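Local coordinates for protein CaaX farnesyltransferase beta subunit Ram1 (Aspergillus fumigatus, PDB 4L9P) that probably transfers a farnesyl group from farnesyl diphosphate to a cysteine near the C-terminus of CaaX proteins, as the zinc-binding, peptide-recognising subunit of a heterodimer, at residues S209-G214 / F498-K503. Sequence-based numbering, arbitrary orientation.
Sequences SIAMVG and FVIPHK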
loop_
_atom_site.group_PDB
_atom_site.type_symbol
_atom_site.label_atom_id
_atom_site.label_comp_id
_atom_site.label_asym_id
_atom_site.label_seq_id
_atom_site.Cartn_x
_atom_site.Cartn_y
_atom_site.Cartn_z
ATOM N N SER B 209 -7.168 -8.745 15.173
ATOM C CA SER B 209 -7.904 -9.995 15.442
ATOM C C SER B 209 -8.483 -10.020 16.843
ATOM O O SER B 209 -9.623 -10.454 17.070
ATOM C CB SER B 209 -6.986 -11.208 15.238
ATOM O OG SER B 209 -6.552 -11.333 13.871
ATOM N N ILE B 210 -7.660 -9.631 17.827
ATOM C CA ILE B 210 -8.112 -9.561 19.204
ATOM C C ILE B 210 -9.259 -8.578 19.342
ATOM O O ILE B 210 -10.224 -8.865 20.077
ATOM C CB ILE B 210 -6.882 -9.190 20.098
ATOM C CG1 ILE B 210 -5.982 -10.430 20.225
ATOM C CG2 ILE B 210 -7.325 -8.659 21.465
ATOM C CD1 ILE B 210 -4.597 -10.096 20.792
ATOM N N ALA B 211 -9.178 -7.436 18.644
ATOM C CA ALA B 211 -10.260 -6.466 18.697
ATOM C C ALA B 211 -11.557 -7.073 18.162
ATOM O O ALA B 211 -12.643 -6.855 18.708
ATOM C CB ALA B 211 -9.893 -5.180 17.915
ATOM N N MET B 212 -11.457 -7.821 17.077
ATOM C CA MET B 212 -12.687 -8.374 16.458
ATOM C C MET B 212 -13.319 -9.425 17.369
ATOM O O MET B 212 -14.550 -9.437 17.548
ATOM C CB MET B 212 -12.427 -8.968 15.036
ATOM C CG MET B 212 -12.305 -7.908 14.025
ATOM S SD MET B 212 -12.106 -8.555 12.343
ATOM C CE MET B 212 -10.310 -8.959 12.383
ATOM N N VAL B 213 -12.534 -10.303 17.988
ATOM C CA VAL B 213 -13.173 -11.302 18.858
ATOM C C VAL B 213 -13.603 -10.710 20.172
ATOM O O VAL B 213 -14.595 -11.171 20.778
ATOM C CB VAL B 213 -12.300 -12.622 19.058
ATOM C CG1 VAL B 213 -11.974 -13.296 17.719
ATOM C CG2 VAL B 213 -10.995 -12.361 19.852
ATOM N N GLY B 214 -12.882 -9.699 20.650
ATOM C CA GLY B 214 -13.247 -9.009 21.893
ATOM C C GLY B 214 -13.025 -9.831 23.143
ATOM O O GLY B 214 -12.441 -10.933 23.112
ATOM N N PHE B 498 -8.823 1.749 10.822
ATOM C CA PHE B 498 -8.434 0.540 11.591
ATOM C C PHE B 498 -8.788 -0.731 10.856
ATOM O O PHE B 498 -8.294 -1.815 11.215
ATOM C CB PHE B 498 -9.080 0.529 12.978
ATOM C CG PHE B 498 -8.603 1.705 13.834
ATOM C CD1 PHE B 498 -7.243 1.836 14.128
ATOM C CD2 PHE B 498 -9.506 2.725 14.262
ATOM C CE1 PHE B 498 -6.772 2.892 14.881
ATOM C CE2 PHE B 498 -9.035 3.812 15.037
ATOM C CZ PHE B 498 -7.650 3.897 15.368
ATOM N N VAL B 499 -9.676 -0.662 9.849
ATOM C CA VAL B 499 -9.961 -1.864 9.026
ATOM C C VAL B 499 -10.506 -3.046 9.839
ATOM O O VAL B 499 -10.164 -4.209 9.635
ATOM C CB VAL B 499 -8.774 -2.268 8.074
ATOM C CG1 VAL B 499 -9.379 -2.954 6.829
ATOM C CG2 VAL B 499 -7.976 -1.053 7.623
ATOM N N ILE B 500 -11.413 -2.694 10.758
ATOM C CA ILE B 500 -12.225 -3.592 11.567
ATOM C C ILE B 500 -13.519 -2.845 11.850
ATOM O O ILE B 500 -13.615 -1.641 11.621
ATOM C CB ILE B 500 -11.506 -3.936 12.939
ATOM C CG1 ILE B 500 -11.003 -2.671 13.661
ATOM C CG2 ILE B 500 -10.367 -4.965 12.718
ATOM C CD1 ILE B 500 -10.474 -2.991 15.095
ATOM N N PRO B 501 -14.539 -3.534 12.370
ATOM C CA PRO B 501 -15.775 -2.798 12.667
ATOM C C PRO B 501 -15.526 -1.661 13.672
ATOM O O PRO B 501 -14.692 -1.780 14.600
ATOM C CB PRO B 501 -16.666 -3.871 13.294
ATOM C CG PRO B 501 -16.150 -5.177 12.690
ATOM C CD PRO B 501 -14.650 -4.988 12.571
ATOM N N HIS B 502 -16.247 -0.549 13.510
ATOM C CA HIS B 502 -16.089 0.559 14.449
ATOM C C HIS B 502 -16.228 0.174 15.907
ATOM O O HIS B 502 -15.433 0.636 16.743
ATOM C CB HIS B 502 -17.113 1.671 14.162
ATOM C CG HIS B 502 -16.975 2.287 12.816
ATOM N ND1 HIS B 502 -17.160 1.575 11.638
ATOM C CD2 HIS B 502 -16.681 3.568 12.458
ATOM C CE1 HIS B 502 -16.956 2.393 10.618
ATOM N NE2 HIS B 502 -16.687 3.609 11.088
ATOM N N LYS B 503 -17.235 -0.644 16.228
ATOM C CA LYS B 503 -17.425 -1.035 17.612
ATOM C C LYS B 503 -16.223 -1.836 18.140
ATOM O O LYS B 503 -15.845 -1.734 19.323
ATOM C CB LYS B 503 -18.700 -1.887 17.703
ATOM C CG LYS B 503 -18.980 -2.333 19.182
ATOM C CD LYS B 503 -20.216 -3.288 19.281
ATOM C CE LYS B 503 -20.509 -3.717 20.768
ATOM N NZ LYS B 503 -21.822 -4.478 20.692
#
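I500 reaches the helix ending at V213 with two separate branches, one to A211 and the other to M212. The longer arm, CG1 and CD1, runs to the alanine, where I500 CD1 lies 3.6 Å from A211 CB, the shortest approach between 209-214 and 498-503. The shorter branch, the methyl I500 CG2, meets the methionine 3.8 Å from M212 CG. M212 SD is 4.0 Å from I500 CG2. This fork depends on the isoleucine rotamer: CG1 sits between the backbone N and the carbonyl carbon (chi1 49°), while CG2 stands opposite the carbonyl carbon. M212 lies aslant to I500 rather than running parallel with it. Its chain is extended at chi2 but turns at chi3 (-80°), which keeps M212 CE 4.0 Å from I500 CG2, so that CG, SD and CE all rest on this one methyl. P501 extends the patch along the chain. P501 CD approaches M212 CG at 4.0 Å, and the pyrrolidine ring and the methionine chain cross at roughly a right angle. The contact is wholly apolar; A211, M212 and I500 are buried, whereas P501 is partly exposed.

Y156 of helix 151-164 joins both segments, touching the M212 side chain and hydrogen-bonding through OH to V499 O. C163 of the same helix also packs on M212, and F494 touches P501.

P501 occupies the N-cap position of helix 502-513. The side chain of I500 is about 12 Å from the bound farnesyl diphosphate analogue, and the contact lies away from the ligand-binding and zinc-binding residues. The arrangement is packing within the alpha-alpha toroid of a protein prenyltransferase beta subunit, in which the chain leading into its last helix lies against the last turn of helix 200-213 and, through Y156, against helix 151-164.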